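Local structure of protein with a SET domain within carboxy region (Cryptosporidium parvum, 4LDG) at residues K22-L27 with C139-K144; K88-G93 with C131-I136; E102-M107 with K125-Y130. The protein probably acts as a histone H4 lysine methyltransferase of the SET8 type, this chain being the carboxy-terminal piece that carries the SET domain. One frame throughout, in Å; residues are numbered along the deposited sequence.

Contact 1: K22-L27 with C139-K144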
ATOM      1  N   LYS A  22      15.302   2.879  -0.845  1.00 64.88           N
ATOM      2  CA  LYS A  22      14.332   3.814  -0.253  1.00 65.31           C
ATOM      3  C   LYS A  22      13.618   3.106   0.893  1.00 60.17           C
ATOM      4  O   LYS A  22      13.449   3.660   1.969  1.00 63.20           O
ATOM      5  CB  LYS A  22      13.290   4.303  -1.279  1.00 64.99           C
ATOM      6  CG  LYS A  22      12.582   5.584  -0.851  1.00 68.52           C
ATOM      7  CD  LYS A  22      11.092   5.620  -1.203  1.00 64.89           C
ATOM      8  N   LEU A  23      13.239   1.861   0.661  1.00 55.96           N
ATOM      9  CA  LEU A  23      12.546   1.069   1.677  1.00 53.88           C
ATOM     10  C   LEU A  23      13.425   0.806   2.887  1.00 55.17           C
ATOM     11  O   LEU A  23      12.952   0.920   4.006  1.00 55.32           O
ATOM     12  CB  LEU A  23      12.027  -0.251   1.099  1.00 50.26           C
ATOM     13  CG  LEU A  23      10.943  -0.031   0.044  1.00 48.60           C
ATOM     14  CD1 LEU A  23      10.630  -1.364  -0.628  1.00 48.36           C
ATOM     15  CD2 LEU A  23       9.690   0.629   0.622  1.00 44.89           C
ATOM     16  N   ILE A  24      14.694   0.466   2.661  1.00 58.64           N
ATOM     17  CA  ILE A  24      15.650   0.251   3.761  1.00 61.21           C
ATOM     18  C   ILE A  24      15.813   1.529   4.592  1.00 62.71           C
ATOM     19  O   ILE A  24      15.824   1.491   5.823  1.00 61.02           O
ATOM     20  CB  ILE A  24      17.016  -0.264   3.237  1.00 63.22           C
ATOM     21  CG1 ILE A  24      16.887  -1.737   2.840  1.00 63.69           C
ATOM     22  CG2 ILE A  24      18.091  -0.149   4.296  1.00 67.19           C
ATOM     23  CD1 ILE A  24      18.007  -2.283   1.985  1.00 65.49           C
ATOM     24  N   GLN A  25      15.927   2.655   3.901  1.00 67.16           N
ATOM     25  CA  GLN A  25      16.069   3.955   4.549  1.00 71.93           C
ATOM     26  C   GLN A  25      14.819   4.291   5.378  1.00 68.19           C
ATOM     27  O   GLN A  25      14.932   4.810   6.502  1.00 69.18           O
ATOM     28  CB  GLN A  25      16.343   5.041   3.502  1.00 76.80           C
ATOM     29  CG  GLN A  25      17.063   6.244   4.059  1.00 85.09           C
ATOM     30  CD  GLN A  25      18.374   5.863   4.722  1.00 94.12           C
ATOM     31  OE1 GLN A  25      19.166   5.097   4.168  1.00102.36           O
ATOM     32  NE2 GLN A  25      18.602   6.380   5.924  1.00 95.77           N
ATOM     33  N   ASP A  26      13.638   3.994   4.830  0.50 62.22           N
ATOM     34  CA  ASP A  26      12.375   4.163   5.560  0.50 60.92           C
ATOM     35  C   ASP A  26      12.423   3.358   6.842  0.50 59.73           C
ATOM     36  O   ASP A  26      12.108   3.868   7.923  0.50 58.89           O
ATOM     37  CB  ASP A  26      11.168   3.693   4.733  0.50 58.08           C
ATOM     38  CG  ASP A  26       9.832   4.017   5.403  0.50 57.79           C
ATOM     39  OD1 ASP A  26       9.664   5.180   5.841  0.50 58.40           O
ATOM     40  OD2 ASP A  26       8.949   3.119   5.479  0.50 57.10           O
ATOM     41  N   LEU A  27      12.837   2.101   6.713  1.00 58.39           N
ATOM     42  CA  LEU A  27      12.962   1.222   7.873  1.00 59.52           C
ATOM     43  C   LEU A  27      13.896   1.869   8.903  1.00 63.24           C
ATOM     44  O   LEU A  27      13.515   2.012  10.061  1.00 63.84           O
ATOM     45  CB  LEU A  27      13.496  -0.154   7.480  1.00 62.19           C
ATOM     46  CG  LEU A  27      13.200  -1.410   8.322  1.00 63.81           C
ATOM     47  CD1 LEU A  27      14.444  -2.260   8.424  1.00 68.09           C
ATOM     48  CD2 LEU A  27      12.697  -1.135   9.721  1.00 66.53           C
ATOM     49  N   CYS A 139       5.592  -0.675   6.993  1.00 42.19           N
ATOM     50  CA  CYS A 139       7.016  -0.830   6.685  1.00 43.00           C
ATOM     51  C   CYS A 139       7.158  -2.152   5.910  1.00 41.12           C
ATOM     52  O   CYS A 139       6.794  -3.228   6.409  1.00 39.33           O
ATOM     53  CB  CYS A 139       7.802  -0.830   7.993  1.00 48.89           C
ATOM     54  SG  CYS A 139       9.555  -1.236   7.870  1.00 57.77           S
ATOM     55  N   THR A 140       7.570  -2.048   4.655  1.00 39.75           N
ATOM     56  CA  THR A 140       7.862  -3.220   3.833  1.00 41.12           C
ATOM     57  C   THR A 140       9.297  -3.211   3.294  1.00 42.16           C
ATOM     58  O   THR A 140       9.972  -2.184   3.322  1.00 41.62           O
ATOM     59  CB  THR A 140       6.946  -3.286   2.608  1.00 40.84           C
ATOM     60  OG1 THR A 140       7.245  -2.197   1.742  1.00 40.88           O
ATOM     61  CG2 THR A 140       5.487  -3.252   3.006  1.00 41.49           C
ATOM     62  N   LEU A 141       9.737  -4.370   2.797  1.00 43.53           N
ATOM     63  CA  LEU A 141      11.013  -4.510   2.085  1.00 43.81           C
ATOM     64  C   LEU A 141      10.874  -5.421   0.873  1.00 44.22           C
ATOM     65  O   LEU A 141       9.997  -6.300   0.840  1.00 43.67           O
ATOM     66  CB  LEU A 141      12.065  -5.099   3.016  1.00 44.79           C
ATOM     67  CG  LEU A 141      12.286  -4.270   4.267  1.00 45.58           C
ATOM     68  CD1 LEU A 141      13.115  -5.064   5.243  1.00 47.90           C
ATOM     69  CD2 LEU A 141      12.974  -2.963   3.913  1.00 47.05           C
ATOM     70  N   ILE A 142      11.745  -5.213  -0.109  1.00 47.82           N
ATOM     71  CA  ILE A 142      11.850  -6.091  -1.273  1.00 53.46           C
ATOM     72  C   ILE A 142      13.008  -7.086  -1.103  1.00 55.42           C
ATOM     73  O   ILE A 142      14.097  -6.712  -0.694  1.00 55.07           O
ATOM     74  CB  ILE A 142      12.164  -5.294  -2.546  1.00 60.16           C
ATOM     75  CG1 ILE A 142      11.056  -4.309  -2.859  1.00 63.40           C
ATOM     76  CG2 ILE A 142      12.359  -6.229  -3.741  1.00 67.05           C
ATOM     77  CD1 ILE A 142      11.452  -3.370  -3.984  1.00 67.74           C
ATOM     78  N   LYS A 143      12.763  -8.348  -1.434  1.00 56.58           N
ATOM     79  CA  LYS A 143      13.808  -9.367  -1.492  1.00 63.37           C
ATOM     80  C   LYS A 143      13.849  -9.949  -2.892  1.00 65.31           C
ATOM     81  O   LYS A 143      12.796 -10.191  -3.491  1.00 61.15           O
ATOM     82  CB  LYS A 143      13.504 -10.506  -0.537  1.00 67.18           C
ATOM     83  CG  LYS A 143      13.588 -10.140   0.922  1.00 75.17           C
ATOM     84  CD  LYS A 143      13.120 -11.302   1.790  1.00 85.72           C
ATOM     85  CE  LYS A 143      14.169 -12.399   1.939  1.00 92.84           C
ATOM     86  NZ  LYS A 143      13.664 -13.519   2.784  1.00 96.23           N
ATOM     87  N   LYS A 144      15.059 -10.146  -3.412  1.00 70.56           N
ATOM     88  CA  LYS A 144      15.285 -10.927  -4.629  1.00 79.68           C
ATOM     89  C   LYS A 144      15.786 -12.293  -4.187  1.00 84.63           C
ATOM     90  O   LYS A 144      16.086 -12.500  -3.013  1.00 85.10           O
ATOM     91  CB  LYS A 144      16.293 -10.247  -5.566  1.00 80.03           C
TER

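Contact 2: K88-G93 with C131-I136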
ATOM      1  N   LYS A  88      -1.981  17.545   5.309  1.00 39.63           N
ATOM      2  CA  LYS A  88      -2.813  18.238   4.323  1.00 40.38           C
ATOM      3  C   LYS A  88      -4.230  18.444   4.886  1.00 36.76           C
ATOM      4  O   LYS A  88      -4.817  17.506   5.446  1.00 33.43           O
ATOM      5  CB  LYS A  88      -2.889  17.439   3.023  1.00 40.90           C
ATOM      6  CG  LYS A  88      -1.554  17.050   2.400  1.00 42.38           C
ATOM      7  CD  LYS A  88      -1.806  16.420   1.025  1.00 45.10           C
ATOM      8  CE  LYS A  88      -0.538  15.841   0.406  1.00 48.00           C
ATOM      9  NZ  LYS A  88      -0.910  14.884  -0.686  1.00 51.47           N
ATOM     10  N   ARG A  89      -4.775  19.658   4.741  1.00 35.64           N
ATOM     11  CA  ARG A  89      -6.144  19.924   5.196  1.00 34.33           C
ATOM     12  C   ARG A  89      -7.114  18.950   4.524  1.00 34.99           C
ATOM     13  O   ARG A  89      -8.055  18.486   5.167  1.00 35.70           O
ATOM     14  CB  ARG A  89      -6.584  21.369   4.910  1.00 35.75           C
ATOM     15  CG  ARG A  89      -7.985  21.761   5.445  1.00 34.67           C
ATOM     16  CD  ARG A  89      -8.072  21.531   6.936  1.00 33.11           C
ATOM     17  NE  ARG A  89      -9.399  21.654   7.501  1.00 31.37           N
ATOM     18  CZ  ARG A  89     -10.298  20.681   7.575  1.00 31.12           C
ATOM     19  NH1 ARG A  89     -10.078  19.459   7.068  1.00 30.21           N
ATOM     20  NH2 ARG A  89     -11.456  20.932   8.166  1.00 31.68           N
ATOM     21  N   VAL A  90      -6.882  18.585   3.266  1.00 34.30           N
ATOM     22  CA  VAL A  90      -7.844  17.677   2.605  1.00 36.59           C
ATOM     23  C   VAL A  90      -7.832  16.253   3.129  1.00 36.07           C
ATOM     24  O   VAL A  90      -8.683  15.470   2.727  1.00 38.42           O
ATOM     25  CB  VAL A  90      -7.729  17.647   1.052  1.00 37.11           C
ATOM     26  CG1 VAL A  90      -8.135  19.007   0.512  1.00 40.72           C
ATOM     27  CG2 VAL A  90      -6.346  17.236   0.573  1.00 34.97           C
ATOM     28  N   SER A  91      -6.900  15.928   4.024  1.00 34.43           N
ATOM     29  CA  SER A  91      -6.712  14.540   4.470  1.00 33.63           C
ATOM     30  C   SER A  91      -7.573  14.162   5.681  1.00 32.61           C
ATOM     31  O   SER A  91      -7.597  12.998   6.090  1.00 31.76           O
ATOM     32  CB  SER A  91      -5.244  14.274   4.771  1.00 33.22           C
ATOM     33  OG  SER A  91      -4.807  14.997   5.904  1.00 33.44           O
ATOM     34  N   PHE A  92      -8.273  15.142   6.244  1.00 32.05           N
ATOM     35  CA  PHE A  92      -9.276  14.867   7.262  1.00 31.37           C
ATOM     36  C   PHE A  92     -10.460  15.754   7.030  1.00 32.24           C
ATOM     37  O   PHE A  92     -10.390  16.703   6.253  1.00 33.11           O
ATOM     38  CB  PHE A  92      -8.728  15.052   8.667  1.00 31.14           C
ATOM     39  CG  PHE A  92      -8.244  16.434   8.963  1.00 31.24           C
ATOM     40  CD1 PHE A  92      -9.034  17.315   9.674  1.00 30.88           C
ATOM     41  CD2 PHE A  92      -6.968  16.849   8.578  1.00 32.31           C
ATOM     42  CE1 PHE A  92      -8.598  18.602   9.945  1.00 31.75           C
ATOM     43  CE2 PHE A  92      -6.537  18.143   8.855  1.00 32.50           C
ATOM     44  CZ  PHE A  92      -7.364  19.020   9.540  1.00 31.43           C
ATOM     45  N   GLY A  93     -11.551  15.430   7.699  1.00 33.19           N
ATOM     46  CA  GLY A  93     -12.797  16.167   7.543  1.00 35.81           C
ATOM     47  C   GLY A  93     -12.906  17.271   8.578  1.00 35.78           C
ATOM     48  O   GLY A  93     -12.093  18.200   8.604  1.00 37.97           O
ATOM     49  N   CYS A 131      -3.967   8.193   5.714  1.00 32.09           N
ATOM     50  CA  CYS A 131      -2.715   7.518   5.264  1.00 33.13           C
ATOM     51  C   CYS A 131      -2.486   7.686   3.753  1.00 32.64           C
ATOM     52  O   CYS A 131      -1.368   7.927   3.293  1.00 31.81           O
ATOM     53  CB  CYS A 131      -2.745   6.043   5.595  1.00 33.84           C
ATOM     54  SG  CYS A 131      -2.871   5.640   7.345  1.00 35.41           S
ATOM     55  N   ILE A 132      -3.556   7.591   2.980  1.00 33.34           N
ATOM     56  CA  ILE A 132      -3.428   7.745   1.541  1.00 34.85           C
ATOM     57  C   ILE A 132      -2.850   9.114   1.195  1.00 35.30           C
ATOM     58  O   ILE A 132      -1.914   9.219   0.411  1.00 31.49           O
ATOM     59  CB  ILE A 132      -4.769   7.554   0.818  1.00 36.79           C
ATOM     60  CG1 ILE A 132      -5.150   6.087   0.862  1.00 38.56           C
ATOM     61  CG2 ILE A 132      -4.631   7.973  -0.648  1.00 39.74           C
ATOM     62  CD1 ILE A 132      -6.550   5.798   0.386  1.00 40.92           C
ATOM     63  N   LEU A 133      -3.411  10.163   1.796  1.00 35.50           N
ATOM     64  CA  LEU A 133      -3.078  11.536   1.398  1.00 35.13           C
ATOM     65  C   LEU A 133      -1.798  12.069   2.029  1.00 35.70           C
ATOM     66  O   LEU A 133      -1.167  12.937   1.452  1.00 36.66           O
ATOM     67  CB  LEU A 133      -4.248  12.469   1.701  1.00 35.94           C
ATOM     68  CG  LEU A 133      -5.460  12.276   0.787  1.00 35.62           C
ATOM     69  CD1 LEU A 133      -6.661  12.999   1.317  1.00 33.85           C
ATOM     70  CD2 LEU A 133      -5.158  12.742  -0.629  1.00 38.04           C
ATOM     71  N   ASN A 134      -1.404  11.556   3.190  1.00 34.61           N
ATOM     72  CA  ASN A 134      -0.149  11.985   3.828  1.00 35.47           C
ATOM     73  C   ASN A 134       0.972  10.962   3.678  1.00 38.02           C
ATOM     74  O   ASN A 134       1.974  11.058   4.350  1.00 38.12           O
ATOM     75  CB  ASN A 134      -0.402  12.284   5.315  1.00 32.81           C
ATOM     76  CG  ASN A 134      -1.361  13.425   5.497  1.00 32.61           C
ATOM     77  OD1 ASN A 134      -1.053  14.555   5.131  1.00 32.51           O
ATOM     78  ND2 ASN A 134      -2.546  13.140   6.019  1.00 32.22           N
ATOM     79  N   GLU A 135       0.773   9.965   2.816  1.00 41.61           N
ATOM     80  CA  GLU A 135       1.810   8.990   2.452  1.00 45.73           C
ATOM     81  C   GLU A 135       2.276   8.152   3.626  1.00 42.38           C
ATOM     82  O   GLU A 135       3.460   7.915   3.783  1.00 46.90           O
ATOM     83  CB  GLU A 135       3.018   9.669   1.792  1.00 50.72           C
ATOM     84  CG  GLU A 135       2.702  10.501   0.560  1.00 59.70           C
ATOM     85  CD  GLU A 135       2.520   9.688  -0.714  1.00 71.83           C
ATOM     86  OE1 GLU A 135       2.620   8.432  -0.683  1.00 84.88           O
ATOM     87  OE2 GLU A 135       2.271  10.311  -1.773  1.00 78.82           O
ATOM     88  N   ILE A 136       1.346   7.698   4.441  1.00 40.04           N
ATOM     89  CA  ILE A 136       1.661   6.778   5.514  1.00 41.25           C
ATOM     90  C   ILE A 136       1.521   5.370   4.941  1.00 42.02           C
ATOM     91  O   ILE A 136       0.561   5.105   4.221  1.00 41.17           O
ATOM     92  CB  ILE A 136       0.667   6.873   6.688  1.00 40.60           C
ATOM     93  CG1 ILE A 136       0.398   8.311   7.101  1.00 41.51           C
ATOM     94  CG2 ILE A 136       1.165   6.056   7.880  1.00 41.84           C
ATOM     95  CD1 ILE A 136       1.542   8.957   7.808  1.00 42.49           C
TER

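Contact 3: E102-M107 with K125-Y130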
ATOM      1  N   GLU A 102      -4.320  11.846  15.519  1.00 40.55           N
ATOM      2  CA  GLU A 102      -3.004  12.095  16.078  1.00 43.96           C
ATOM      3  C   GLU A 102      -2.625  11.067  17.134  1.00 43.00           C
ATOM      4  O   GLU A 102      -1.446  10.790  17.324  1.00 42.25           O
ATOM      5  CB  GLU A 102      -2.916  13.503  16.670  1.00 50.48           C
ATOM      6  CG  GLU A 102      -3.171  14.582  15.643  1.00 54.61           C
ATOM      7  CD  GLU A 102      -2.272  15.793  15.803  1.00 59.73           C
ATOM      8  OE1 GLU A 102      -2.433  16.462  16.845  1.00 66.10           O
ATOM      9  OE2 GLU A 102      -1.456  16.088  14.879  1.00 55.01           O
ATOM     10  N   ALA A 103      -3.624  10.504  17.813  1.00 40.12           N
ATOM     11  CA  ALA A 103      -3.380   9.389  18.712  1.00 40.24           C
ATOM     12  C   ALA A 103      -3.141   8.095  17.938  1.00 40.03           C
ATOM     13  O   ALA A 103      -2.361   7.257  18.366  1.00 43.53           O
ATOM     14  CB  ALA A 103      -4.543   9.197  19.654  1.00 39.62           C
ATOM     15  N   THR A 104      -3.814   7.917  16.817  1.00 37.29           N
ATOM     16  CA  THR A 104      -3.723   6.651  16.100  1.00 36.26           C
ATOM     17  C   THR A 104      -2.432   6.573  15.305  1.00 36.82           C
ATOM     18  O   THR A 104      -1.807   5.525  15.253  1.00 35.19           O
ATOM     19  CB  THR A 104      -4.940   6.468  15.194  1.00 36.18           C
ATOM     20  OG1 THR A 104      -6.124   6.459  16.016  1.00 35.45           O
ATOM     21  CG2 THR A 104      -4.847   5.173  14.389  1.00 35.85           C
ATOM     22  N   ILE A 105      -2.015   7.699  14.727  1.00 37.66           N
ATOM     23  CA  ILE A 105      -0.838   7.764  13.873  1.00 40.07           C
ATOM     24  C   ILE A 105       0.226   8.656  14.488  1.00 44.13           C
ATOM     25  O   ILE A 105      -0.086   9.777  14.921  1.00 46.22           O
ATOM     26  CB  ILE A 105      -1.220   8.342  12.505  1.00 42.82           C
ATOM     27  CG1 ILE A 105      -2.080   7.312  11.774  1.00 44.02           C
ATOM     28  CG2 ILE A 105       0.039   8.689  11.697  1.00 44.15           C
ATOM     29  CD1 ILE A 105      -3.009   7.905  10.777  1.00 46.31           C
ATOM     30  N   ASP A 106       1.459   8.152  14.561  1.00 45.01           N
ATOM     31  CA  ASP A 106       2.593   8.944  15.051  1.00 47.34           C
ATOM     32  C   ASP A 106       3.094   9.718  13.867  1.00 48.20           C
ATOM     33  O   ASP A 106       3.629   9.123  12.934  1.00 46.20           O
ATOM     34  CB  ASP A 106       3.698   8.029  15.563  1.00 49.44           C
ATOM     35  CG  ASP A 106       4.899   8.800  16.124  1.00 55.47           C
ATOM     36  OD1 ASP A 106       5.270   8.519  17.299  1.00 52.23           O
ATOM     37  OD2 ASP A 106       5.463   9.668  15.390  1.00 54.92           O
ATOM     38  N   MET A 107       2.929  11.036  13.926  0.50 50.94           N
ATOM     39  CA  MET A 107       3.287  11.928  12.829  0.50 53.80           C
ATOM     40  C   MET A 107       4.794  12.167  12.695  0.50 55.05           C
ATOM     41  O   MET A 107       5.254  12.666  11.670  0.50 56.82           O
ATOM     42  CB  MET A 107       2.549  13.262  12.988  0.50 57.44           C
ATOM     43  CG  MET A 107       1.377  13.467  12.017  0.50 57.74           C
ATOM     44  SD  MET A 107      -0.107  12.487  12.320  0.50 58.48           S
ATOM     45  CE  MET A 107      -1.146  13.675  13.136  0.50 58.60           C
ATOM     46  N   LYS A 125     -12.232   4.400   7.717  1.00 34.86           N
ATOM     47  CA  LYS A 125     -12.197   5.249   6.540  1.00 37.28           C
ATOM     48  C   LYS A 125     -11.418   6.545   6.809  1.00 35.60           C
ATOM     49  O   LYS A 125     -10.614   6.974   5.990  1.00 36.52           O
ATOM     50  CB  LYS A 125     -13.613   5.596   6.081  1.00 41.13           C
ATOM     51  CG  LYS A 125     -13.660   6.468   4.821  1.00 44.37           C
ATOM     52  CD  LYS A 125     -15.057   6.963   4.468  1.00 43.80           C
ATOM     53  CE  LYS A 125     -15.039   7.610   3.084  1.00 47.73           C
ATOM     54  NZ  LYS A 125     -16.310   8.311   2.695  1.00 50.62           N
ATOM     55  N   ILE A 126     -11.646   7.164   7.954  1.00 32.22           N
ATOM     56  CA  ILE A 126     -10.923   8.378   8.294  1.00 31.68           C
ATOM     57  C   ILE A 126      -9.423   8.108   8.307  1.00 31.17           C
ATOM     58  O   ILE A 126      -8.648   8.840   7.701  1.00 32.25           O
ATOM     59  CB  ILE A 126     -11.445   8.975   9.622  1.00 32.02           C
ATOM     60  CG1 ILE A 126     -12.816   9.626   9.349  1.00 32.16           C
ATOM     61  CG2 ILE A 126     -10.458   9.969  10.226  1.00 32.64           C
ATOM     62  CD1 ILE A 126     -13.717   9.738  10.554  1.00 32.97           C
ATOM     63  N   ILE A 127      -9.018   7.037   8.954  1.00 30.02           N
ATOM     64  CA  ILE A 127      -7.601   6.671   9.012  1.00 30.55           C
ATOM     65  C   ILE A 127      -7.005   6.325   7.635  1.00 29.51           C
ATOM     66  O   ILE A 127      -5.908   6.775   7.298  1.00 30.19           O
ATOM     67  CB  ILE A 127      -7.382   5.493   9.996  1.00 33.67           C
ATOM     68  CG1 ILE A 127      -7.839   5.896  11.410  1.00 34.37           C
ATOM     69  CG2 ILE A 127      -5.915   5.045  10.018  1.00 34.01           C
ATOM     70  CD1 ILE A 127      -7.049   7.052  12.008  1.00 36.51           C
ATOM     71  N   TYR A 128      -7.717   5.553   6.834  1.00 29.79           N
ATOM     72  CA  TYR A 128      -7.241   5.196   5.504  1.00 29.54           C
ATOM     73  C   TYR A 128      -7.038   6.414   4.611  1.00 30.79           C
ATOM     74  O   TYR A 128      -5.990   6.592   3.985  1.00 29.89           O
ATOM     75  CB  TYR A 128      -8.249   4.221   4.856  1.00 29.49           C
ATOM     76  CG  TYR A 128      -8.312   2.852   5.530  1.00 28.12           C
ATOM     77  CD1 TYR A 128      -7.222   2.314   6.186  1.00 26.13           C
ATOM     78  CD2 TYR A 128      -9.464   2.097   5.479  1.00 29.70           C
ATOM     79  CE1 TYR A 128      -7.280   1.077   6.758  1.00 26.44           C
ATOM     80  CE2 TYR A 128      -9.540   0.853   6.077  1.00 29.15           C
ATOM     81  CZ  TYR A 128      -8.431   0.335   6.697  1.00 28.28           C
ATOM     82  OH  TYR A 128      -8.501  -0.923   7.308  1.00 30.16           O
ATOM     83  N   LYS A 129      -8.049   7.261   4.580  1.00 31.71           N
ATOM     84  CA  LYS A 129      -7.983   8.522   3.864  1.00 34.08           C
ATOM     85  C   LYS A 129      -6.772   9.329   4.311  1.00 34.10           C
ATOM     86  O   LYS A 129      -6.012   9.839   3.483  1.00 34.23           O
ATOM     87  CB  LYS A 129      -9.273   9.311   4.085  1.00 35.56           C
ATOM     88  CG  LYS A 129      -9.325  10.630   3.337  1.00 39.41           C
ATOM     89  CD  LYS A 129     -10.739  11.193   3.228  1.00 42.27           C
ATOM     90  CE  LYS A 129     -10.657  12.606   2.694  1.00 47.74           C
ATOM     91  NZ  LYS A 129     -11.959  13.182   2.217  1.00 51.73           N
ATOM     92  N   TYR A 130      -6.562   9.423   5.618  1.00 33.11           N
ATOM     93  CA  TYR A 130      -5.400  10.148   6.108  1.00 33.47           C
ATOM     94  C   TYR A 130      -4.090   9.516   5.635  1.00 31.75           C
ATOM     95  O   TYR A 130      -3.176  10.225   5.248  1.00 31.46           O
ATOM     96  CB  TYR A 130      -5.425  10.255   7.637  1.00 34.83           C
ATOM     97  CG  TYR A 130      -4.351  11.166   8.204  1.00 36.83           C
ATOM     98  CD1 TYR A 130      -4.593  12.536   8.405  1.00 38.38           C
ATOM     99  CD2 TYR A 130      -3.110  10.667   8.541  1.00 38.95           C
ATOM    100  CE1 TYR A 130      -3.634  13.364   8.935  1.00 39.38           C
ATOM    101  CE2 TYR A 130      -2.124  11.489   9.055  1.00 42.86           C
ATOM    102  CZ  TYR A 130      -2.389  12.841   9.244  1.00 45.44           C
ATOM    103  OH  TYR A 130      -1.400  13.649   9.754  1.00 51.82           O
TER

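Contact 1: K22-L27 with C139-K144
Leu-23 and Leu-27, one helical turn apart, lie against strand 140-143, which runs roughly antiparallel to their helix: the two short axes come within 7.8 Å at an angle of 143°. Leu-23 pairs with Leu-141 and Leu-27 with Cys-139 as nearest backbone neighbours. The helix follows one edge of the strand, and its side chains divide between the two sides of it. Leu-23 goes with Thr-140 and Ile-142 on one side. Leu-23 CD1 meets Ile-142 CG1 at 3.7 Å, the two side chains crossing at about a right angle, while Leu-23 CD2 lies 3.9 Å from Thr-140 OG1. Closer to the backbone, Leu-23 CB sits 3.6 Å from Thr-140 O. On the other side Ile-24 and Leu-27 go with Leu-141 and Cys-139. The CD2 methyl of Leu-141 reaches the helix backbone, 3.9 Å from Leu-23 O, and also brushes Ile-24 CG1. One turn on, Leu-27 CD2 rests 3.6 Å from Cys-139 SG; this sulfur is anti to its own backbone N (chi1 172°), which carries it to the leucine. The join is therefore made by van der Waals contact. Phe-42 adds to the cover of Leu-141, and Phe-34 of the same helix packs on Leu-27. Strand 140-143 pairs antiparallel with strand 151-154 through its opposite edge, by backbone bonds such as that of Leu-141 with Ile-153, so helix 15-36 lies along the edge that this pairing does not use.

Contact 2: K88-G93 with C131-I136
Lys-88, Ser-91 and Asn-134 make a hydrogen-bonded contact between the loop that holds the 3-10 turn 89-91, ahead of helix 98-104, and the C-terminal end of helix 121-134. The amide of Asn-134 works with both its atoms. Asn-134 OD1 takes the backbone N-H of Lys-88 on a lone pair, in the carbonyl plane, at 3.1 Å and nearly straight (168°); Asn-134 ND2 gives to Ser-91 OG at 2.9 Å, with the oxygen close to the amide plane. Ser-91 OG in turn donates to Lys-88 O, 2.6 Å away, its chi1 of 68° turning the hydroxyl back over its own turn. The loop bonds thus fix the rotation of the asparagine, and ND2 has a further bond to Tyr-130 O within the helix. Past Asn-134 the chain turns off in a Schellman motif, Glu-135 taking positive phi. Here the extended Lys-88 chain runs past the asparagine in the opposite direction and sets Lys-88 NZ 2.9 Å from Leu-133 O, in its carbonyl plane; a positive charge at this carbonyl-rich helix end is probably favourable. Beside the polar bonds Leu-133 is the apolar part: Leu-133 CD1 touches Ser-91 CA and Val-90 O, each at 3.5 Å, and Leu-133 CB meets Ser-91 CB at 3.7 Å. Ile-237 of strand 230-237 and Arg-242 of strand 240-247 also pack on Leu-133.

Contact 3: E102-M107 with K125-Y130
A small apolar seam, built from Thr-104, Ile-105, Ile-127 and the ring of Tyr-130, forms where the end of helix 98-104 and the short strand after it lie beside helix 121-134. Ile-105 is its middle: it crosses the tyrosine obliquely and places Ile-105 CD1 3.6 Å from Tyr-130 CD2. The same methyl, Ile-105 CD1, lies 4.1 Å from Ile-127 CG2, which makes it the link between the two helix residues. Tyr-130 holds its CG anti to the backbone N (chi1 -172°), and the ring extends from the helix toward the strand to meet Ile-105. At one end of the seam Thr-104 turns its methyl to the helix, Thr-104 CG2 being 3.7 Å from Ile-127 CD1. Its hydroxyl is occupied elsewhere, hydrogen-bonded with Tyr-119 OH and with Ile-100 O of its own helix, while Ile-101 adds cover to Tyr-130. At the other end lies Met-107, which was modelled in two conformers, so its part in the contact is doubtful. In one of them, with the chain bent at chi2 and chi3, it makes a Met-aromatic contact: Met-107 SD approaches the Tyr-130 ring obliquely, 4.9 Å from the centroid and 64° off the normal. That conformer also puts Met-107 SD only 3.1 Å from Tyr-130 OH, a short approach that is equally doubtful and is not a bond. The polar end of the tyrosine finds its partner outside the seam, in Ser-87 OG. The chemistry that can be relied on is thus dispersion between the methyls of Thr-104, Ile-105 and Ile-127 and the tyrosine ring, and the hydroxyls of Thr-104 and Tyr-130 are satisfied by residues around the contact, so both can lie buried at an apolar interface.

Overall arrangement
Contacts 2 and 3 are neighbours, their centres 8 Å apart, and both use helix 121-134: contact 3 its middle turns, contact 2 its C-terminal end. They touch where Ser-91 OG lies 3.5 Å from Tyr-130 CD1 and where Val-90 O meets Lys-129 CE. Contact 1 stands apart, about 22 Å from each between centres, on strand 140-143, the next element after that helix. Along the chain the pairings enclose one another: 22-27 with 139-144 outermost, then 88-93 with 131-136, and 102-107 with 125-130 innermost. Segments 22-27, 88-93 and 102-107 thus pack back on helix 121-134 or strand 140-143, tying earlier chain to these two consecutive elements of a SET-family protein.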